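Local coordinates for protein lactate dehydrogenase, adjacent gene encodes predicted malate dehydrogenase (PDB 4ND2) that probably catalyses the reversible, NAD-dependent interconversion of (S)-lactate and pyruvate in Cryptosporidium parvum, at residues Tyr21-Asp35 with Phe55-Asp69. Numbering follows the deposited sequence.
Sequences YIVGKDNLADVVLFD and FGSTSKVIGTNDYAD. With A3D (3-acetylpyridine adenine dinucleotide), chain C.
Val31 to Phe34 pair in parallel register with Val61 to Thr64, the two strands of a Rossmann-fold beta-alpha-beta unit, joined by helix 40-55. The strand axes approach to 4.7 Å, with their directions 21° apart, and backbone bonds alternate from Val31 N to Lys60 O through to Asp35 N and Thr64 O. Where the strands begin, Lys60 N, just ahead of strand 61-64, donates to Asp30 OD1 almost straight, though from above the carboxylate plane; Arg4 also pairs with that oxygen.

Lys25 can be traced along the Phe55 ring. Its CB lies 3.8 Å from Phe55 CD2, CG sits over the ring centre in a CH-pi contact, CD nears CE1 and CZ of Phe55, and CE stays 3.8 Å from Phe55 CE1. A bend at chi4 (-53°) then turns NZ, which forms a salt bridge with Asp26 of the second subunit.

At the cofactor end, Tyr67 stacks on one face of Phe34, centroids 4.1 Å apart and planes at 22°, while the adenine meets Phe34 at its edge. Asp35, just past the end of strand 30-34, grips the adenosine ribose with both carboxylate oxygens: OD2 accepts from A3D O3B, and OD1 from A3D O2B at 2.6 Å.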
loop_
_atom_site.group_PDB
_atom_site.type_symbol
_atom_site.label_atom_id
_atom_site.label_comp_id
_atom_site.label_asym_id
_atom_site.label_seq_id
_atom_site.Cartn_x
_atom_site.Cartn_y
_atom_site.Cartn_z
ATOM N N TYR A 21 12.813 9.743 1.247
ATOM C CA TYR A 21 11.698 9.530 2.170
ATOM C C TYR A 21 10.649 8.596 1.568
ATOM O O TYR A 21 10.225 7.625 2.200
ATOM C CB TYR A 21 11.068 10.897 2.474
ATOM C CG TYR A 21 10.137 11.019 3.665
ATOM C CD1 TYR A 21 10.341 10.297 4.839
ATOM C CD2 TYR A 21 9.089 11.939 3.641
ATOM C CE1 TYR A 21 9.502 10.455 5.930
ATOM C CE2 TYR A 21 8.248 12.105 4.727
ATOM C CZ TYR A 21 8.460 11.365 5.871
ATOM O OH TYR A 21 7.625 11.541 6.951
ATOM N N ILE A 22 10.252 8.896 0.337
ATOM C CA ILE A 22 9.193 8.154 -0.354
ATOM C C ILE A 22 9.675 6.781 -0.820
ATOM O O ILE A 22 8.955 5.791 -0.673
ATOM C CB ILE A 22 8.641 8.962 -1.551
ATOM C CG1 ILE A 22 8.028 10.282 -1.064
ATOM C CG2 ILE A 22 7.619 8.149 -2.343
ATOM C CD1 ILE A 22 6.925 10.130 -0.041
ATOM N N VAL A 23 10.882 6.724 -1.382
ATOM C CA VAL A 23 11.485 5.453 -1.790
ATOM C C VAL A 23 11.558 4.510 -0.591
ATOM O O VAL A 23 11.189 3.339 -0.692
ATOM C CB VAL A 23 12.900 5.646 -2.386
ATOM C CG1 VAL A 23 13.644 4.320 -2.493
ATOM C CG2 VAL A 23 12.824 6.317 -3.753
ATOM N N GLY A 24 12.042 5.034 0.535
ATOM C CA GLY A 24 12.120 4.271 1.776
ATOM C C GLY A 24 10.758 3.822 2.270
ATOM O O GLY A 24 10.570 2.655 2.608
ATOM N N LYS A 25 9.804 4.750 2.303
ATOM C CA LYS A 25 8.436 4.439 2.726
ATOM C C LYS A 25 7.835 3.288 1.916
ATOM O O LYS A 25 7.229 2.382 2.483
ATOM C CB LYS A 25 7.544 5.676 2.615
ATOM C CG LYS A 25 6.094 5.440 3.013
ATOM C CD LYS A 25 5.262 6.702 2.872
ATOM C CE LYS A 25 3.872 6.526 3.466
ATOM N NZ LYS A 25 3.170 5.330 2.931
ATOM N N ASP A 26 8.008 3.328 0.597
ATOM C CA ASP A 26 7.458 2.296 -0.294
ATOM C C ASP A 26 8.283 1.005 -0.306
ATOM O O ASP A 26 7.866 0.014 -0.906
ATOM C CB ASP A 26 7.361 2.824 -1.730
ATOM C CG ASP A 26 6.401 3.997 -1.870
ATOM O OD1 ASP A 26 5.516 4.175 -1.007
ATOM O OD2 ASP A 26 6.532 4.747 -2.857
ATOM N N ASN A 27 9.451 1.020 0.339
ATOM C CA ASN A 27 10.404 -0.088 0.260
ATOM C C ASN A 27 10.725 -0.457 -1.195
ATOM O O ASN A 27 10.860 -1.631 -1.541
ATOM C CB ASN A 27 9.894 -1.308 1.040
ATOM C CG ASN A 27 10.967 -2.371 1.248
ATOM O OD1 ASN A 27 12.153 -2.068 1.387
ATOM N ND2 ASN A 27 10.551 -3.621 1.276
ATOM N N LEU A 28 10.843 0.565 -2.041
ATOM C CA LEU A 28 11.170 0.377 -3.456
ATOM C C LEU A 28 12.632 -0.035 -3.637
ATOM O O LEU A 28 12.956 -0.844 -4.508
ATOM C CB LEU A 28 10.893 1.669 -4.229
ATOM C CG LEU A 28 11.205 1.695 -5.726
ATOM C CD1 LEU A 28 10.345 0.690 -6.477
ATOM C CD2 LEU A 28 11.005 3.099 -6.276
ATOM N N ALA A 29 13.510 0.540 -2.821
ATOM C CA ALA A 29 14.941 0.271 -2.908
ATOM C C ALA A 29 15.663 0.803 -1.677
ATOM O O ALA A 29 15.075 1.510 -0.851
ATOM C CB ALA A 29 15.517 0.918 -4.161
ATOM N N ASP A 30 16.935 0.442 -1.557
ATOM C CA ASP A 30 17.846 1.137 -0.653
ATOM C C ASP A 30 18.201 2.465 -1.303
ATOM O O ASP A 30 18.196 2.582 -2.531
ATOM C CB ASP A 30 19.128 0.333 -0.424
ATOM C CG ASP A 30 18.911 -0.901 0.436
ATOM O OD1 ASP A 30 17.863 -1.023 1.109
ATOM O OD2 ASP A 30 19.820 -1.754 0.448
ATOM N N VAL A 31 18.522 3.458 -0.481
ATOM C CA VAL A 31 18.829 4.794 -0.971
ATOM C C VAL A 31 20.207 5.253 -0.497
ATOM O O VAL A 31 20.556 5.078 0.668
ATOM C CB VAL A 31 17.776 5.813 -0.492
ATOM C CG1 VAL A 31 18.126 7.217 -0.972
ATOM C CG2 VAL A 31 16.390 5.409 -0.975
ATOM N N VAL A 32 20.978 5.834 -1.414
ATOM C CA VAL A 32 22.205 6.543 -1.068
ATOM C C VAL A 32 21.995 8.023 -1.364
ATOM O O VAL A 32 21.869 8.415 -2.525
ATOM C CB VAL A 32 23.417 6.019 -1.864
ATOM C CG1 VAL A 32 24.669 6.827 -1.537
ATOM C CG2 VAL A 32 23.640 4.545 -1.570
ATOM N N LEU A 33 21.933 8.832 -0.308
ATOM C CA LEU A 33 21.849 10.283 -0.441
ATOM C C LEU A 33 23.259 10.863 -0.545
ATOM O O LEU A 33 24.022 10.823 0.422
ATOM C CB LEU A 33 21.119 10.902 0.757
ATOM C CG LEU A 33 19.591 10.930 0.701
ATOM C CD1 LEU A 33 19.008 11.148 2.090
ATOM C CD2 LEU A 33 19.100 12.007 -0.259
ATOM N N PHE A 34 23.596 11.389 -1.720
ATOM C CA PHE A 34 24.903 11.997 -1.960
ATOM C C PHE A 34 24.793 13.518 -1.932
ATOM O O PHE A 34 23.851 14.091 -2.477
ATOM C CB PHE A 34 25.466 11.541 -3.314
ATOM C CG PHE A 34 26.801 12.152 -3.657
ATOM C CD1 PHE A 34 27.980 11.460 -3.412
ATOM C CD2 PHE A 34 26.881 13.421 -4.227
ATOM C CE1 PHE A 34 29.210 12.021 -3.724
ATOM C CE2 PHE A 34 28.108 13.985 -4.540
ATOM C CZ PHE A 34 29.275 13.284 -4.290
ATOM N N ASP A 35 25.764 14.169 -1.296
ATOM C CA ASP A 35 25.887 15.622 -1.372
ATOM C C ASP A 35 27.316 16.047 -1.049
ATOM O O ASP A 35 28.033 15.344 -0.336
ATOM C CB ASP A 35 24.904 16.303 -0.415
ATOM C CG ASP A 35 24.471 17.678 -0.900
ATOM O OD1 ASP A 35 25.325 18.591 -0.984
ATOM O OD2 ASP A 35 23.264 17.849 -1.189
ATOM N N PHE A 55 7.006 2.985 9.038
ATOM C CA PHE A 55 6.385 2.613 7.762
ATOM C C PHE A 55 6.405 1.107 7.497
ATOM O O PHE A 55 5.834 0.646 6.506
ATOM C CB PHE A 55 7.102 3.311 6.602
ATOM C CG PHE A 55 6.994 4.812 6.616
ATOM C CD1 PHE A 55 5.767 5.442 6.796
ATOM C CD2 PHE A 55 8.116 5.599 6.394
ATOM C CE1 PHE A 55 5.671 6.823 6.786
ATOM C CE2 PHE A 55 8.025 6.981 6.383
ATOM C CZ PHE A 55 6.800 7.593 6.578
ATOM N N GLY A 56 7.076 0.346 8.358
ATOM C CA GLY A 56 7.236 -1.089 8.163
ATOM C C GLY A 56 8.140 -1.441 6.992
ATOM O O GLY A 56 7.974 -2.494 6.377
ATOM N N SER A 57 9.093 -0.563 6.683
ATOM C CA SER A 57 10.032 -0.772 5.578
ATOM C C SER A 57 11.394 -1.199 6.108
ATOM O O SER A 57 11.808 -0.752 7.172
ATOM C CB SER A 57 10.192 0.522 4.777
ATOM O OG SER A 57 11.212 0.408 3.800
ATOM N N THR A 58 12.088 -2.053 5.358
ATOM C CA THR A 58 13.458 -2.449 5.696
ATOM C C THR A 58 14.491 -1.800 4.766
ATOM O O THR A 58 15.657 -2.206 4.753
ATOM C CB THR A 58 13.634 -3.984 5.668
ATOM O OG1 THR A 58 13.281 -4.489 4.378
ATOM C CG2 THR A 58 12.763 -4.643 6.718
ATOM N N SER A 59 14.069 -0.791 4.000
ATOM C CA SER A 59 14.987 -0.026 3.155
ATOM C C SER A 59 16.098 0.594 3.998
ATOM O O SER A 59 15.834 1.126 5.074
ATOM C CB SER A 59 14.254 1.098 2.414
ATOM O OG SER A 59 13.439 0.598 1.374
ATOM N N LYS A 60 17.331 0.507 3.504
ATOM C CA LYS A 60 18.461 1.211 4.105
ATOM C C LYS A 60 18.646 2.554 3.411
ATOM O O LYS A 60 18.624 2.629 2.180
ATOM C CB LYS A 60 19.743 0.391 3.976
ATOM C CG LYS A 60 19.635 -0.998 4.569
ATOM C CD LYS A 60 20.993 -1.580 4.923
ATOM C CE LYS A 60 20.857 -3.021 5.393
ATOM N NZ LYS A 60 20.049 -3.124 6.642
ATOM N N VAL A 61 18.823 3.604 4.206
ATOM C CA VAL A 61 19.034 4.954 3.695
ATOM C C VAL A 61 20.284 5.524 4.359
ATOM O O VAL A 61 20.306 5.707 5.577
ATOM C CB VAL A 61 17.824 5.868 3.991
ATOM C CG1 VAL A 61 18.030 7.251 3.384
ATOM C CG2 VAL A 61 16.538 5.237 3.467
ATOM N N ILE A 62 21.321 5.781 3.561
ATOM C CA ILE A 62 22.583 6.335 4.068
ATOM C C ILE A 62 22.945 7.645 3.371
ATOM O O ILE A 62 22.537 7.889 2.232
ATOM C CB ILE A 62 23.754 5.336 3.928
ATOM C CG1 ILE A 62 24.044 5.013 2.456
ATOM C CG2 ILE A 62 23.451 4.061 4.700
ATOM C CD1 ILE A 62 25.301 4.196 2.245
ATOM N N GLY A 63 23.710 8.478 4.073
ATOM C CA GLY A 63 24.191 9.752 3.551
ATOM C C GLY A 63 25.689 9.688 3.326
ATOM O O GLY A 63 26.410 9.069 4.110
ATOM N N THR A 64 26.163 10.322 2.256
ATOM C CA THR A 64 27.575 10.246 1.886
ATOM C C THR A 64 28.039 11.438 1.053
ATOM O O THR A 64 27.227 12.164 0.473
ATOM C CB THR A 64 27.868 8.952 1.097
ATOM O OG1 THR A 64 29.275 8.836 0.856
ATOM C CG2 THR A 64 27.128 8.938 -0.236
ATOM N N ASN A 65 29.358 11.622 1.008
ATOM C CA ASN A 65 29.990 12.588 0.111
ATOM C C ASN A 65 30.987 11.906 -0.821
ATOM O O ASN A 65 31.841 12.562 -1.413
ATOM C CB ASN A 65 30.680 13.698 0.916
ATOM C CG ASN A 65 31.854 13.194 1.743
ATOM O OD1 ASN A 65 32.116 11.994 1.820
ATOM N ND2 ASN A 65 32.564 14.118 2.373
ATOM N N ASP A 66 30.858 10.587 -0.955
ATOM C CA ASP A 66 31.826 9.764 -1.672
ATOM C C ASP A 66 31.136 9.011 -2.808
ATOM O O ASP A 66 30.253 8.185 -2.565
ATOM C CB ASP A 66 32.465 8.779 -0.688
ATOM C CG ASP A 66 33.619 8.000 -1.286
ATOM O OD1 ASP A 66 34.300 7.292 -0.516
ATOM O OD2 ASP A 66 33.850 8.079 -2.509
ATOM N N TYR A 67 31.550 9.284 -4.044
ATOM C CA TYR A 67 30.943 8.639 -5.217
ATOM C C TYR A 67 31.127 7.121 -5.245
ATOM O O TYR A 67 30.358 6.420 -5.898
ATOM C CB TYR A 67 31.459 9.255 -6.525
ATOM C CG TYR A 67 30.658 10.453 -6.986
ATOM C CD1 TYR A 67 31.231 11.719 -7.064
ATOM C CD2 TYR A 67 29.317 10.316 -7.340
ATOM C CE1 TYR A 67 30.493 12.813 -7.486
ATOM C CE2 TYR A 67 28.570 11.404 -7.761
ATOM C CZ TYR A 67 29.161 12.648 -7.833
ATOM O OH TYR A 67 28.414 13.726 -8.251
ATOM N N ALA A 68 32.134 6.613 -4.538
ATOM C CA ALA A 68 32.313 5.166 -4.408
ATOM C C ALA A 68 31.071 4.489 -3.818
ATOM O O ALA A 68 30.782 3.335 -4.137
ATOM C CB ALA A 68 33.541 4.855 -3.564
ATOM N N ASP A 69 30.336 5.212 -2.975
ATOM C CA ASP A 69 29.127 4.680 -2.340
ATOM C C ASP A 69 27.914 4.551 -3.273
ATOM O O ASP A 69 26.922 3.932 -2.890
ATOM C CB ASP A 69 28.747 5.522 -1.110
ATOM C CG ASP A 69 29.709 5.334 0.054
ATOM O OD1 ASP A 69 30.332 4.256 0.151
ATOM O OD2 ASP A 69 29.832 6.263 0.883
HETATM P PA A3D C . 18.183 22.586 -3.243
HETATM O O1A A3D C . 17.248 22.383 -2.083
HETATM O O2A A3D C . 18.998 23.850 -3.324
HETATM O O5B A3D C . 19.190 21.341 -3.305
HETATM C C5B A3D C . 20.316 21.307 -4.174
HETATM C C4B A3D C . 21.364 20.417 -3.526
HETATM O O4B A3D C . 22.410 20.136 -4.458
HETATM C C3B A3D C . 22.013 21.069 -2.306
HETATM O O3B A3D C . 21.828 20.264 -1.136
HETATM C C2B A3D C . 23.481 21.189 -2.672
HETATM O O2B A3D C . 24.373 20.984 -1.574
HETATM C C1B A3D C . 23.636 20.114 -3.731
HETATM N N9A A3D C . 24.804 20.319 -4.612
HETATM C C8A A3D C . 25.309 21.481 -5.070
HETATM N N7A A3D C . 26.392 21.246 -5.852
HETATM C C5A A3D C . 26.587 19.919 -5.893
HETATM C C6A A3D C . 27.547 18.997 -6.531
HETATM N N6A A3D C . 28.554 19.465 -7.307
HETATM N N1A A3D C . 27.380 17.670 -6.312
HETATM C C2A A3D C . 26.387 17.179 -5.545
HETATM N N3A A3D C . 25.482 17.965 -4.935
HETATM C C4A A3D C . 25.533 19.312 -5.073
HETATM O O3 A3D C . 17.398 22.460 -4.650
HETATM P PN A3D C . 16.063 21.580 -4.894
HETATM O O1N A3D C . 14.878 22.367 -4.410
HETATM O O2N A3D C . 16.275 20.177 -4.395
HETATM O O5D A3D C . 16.036 21.525 -6.500
HETATM C C5D A3D C . 17.066 20.822 -7.185
HETATM C C4D A3D C . 17.016 21.073 -8.688
HETATM O O4D A3D C . 15.810 20.527 -9.236
HETATM C C3D A3D C . 17.029 22.553 -9.061
HETATM O O3D A3D C . 17.908 22.764 -10.167
HETATM C C2D A3D C . 15.609 22.846 -9.487
HETATM O O2D A3D C . 15.499 23.897 -10.452
HETATM C C1D A3D C . 15.205 21.508 -10.078
HETATM N N1N A3D C . 13.760 21.310 -10.170
HETATM C C2N A3D C . 13.259 20.850 -11.326
HETATM C C3N A3D C . 11.895 20.641 -11.478
HETATM C C7N A3D C . 11.336 20.125 -12.768
HETATM O O7N A3D C . 10.130 20.025 -12.870
HETATM C C8N A3D C . 12.246 19.732 -13.892
HETATM C C4N A3D C . 11.048 20.910 -10.411
HETATM C C5N A3D C . 11.588 21.381 -9.224
HETATM C C6N A3D C . 12.959 21.576 -9.128
HETATM O O HOH W 1 7.034 -0.341 3.536
#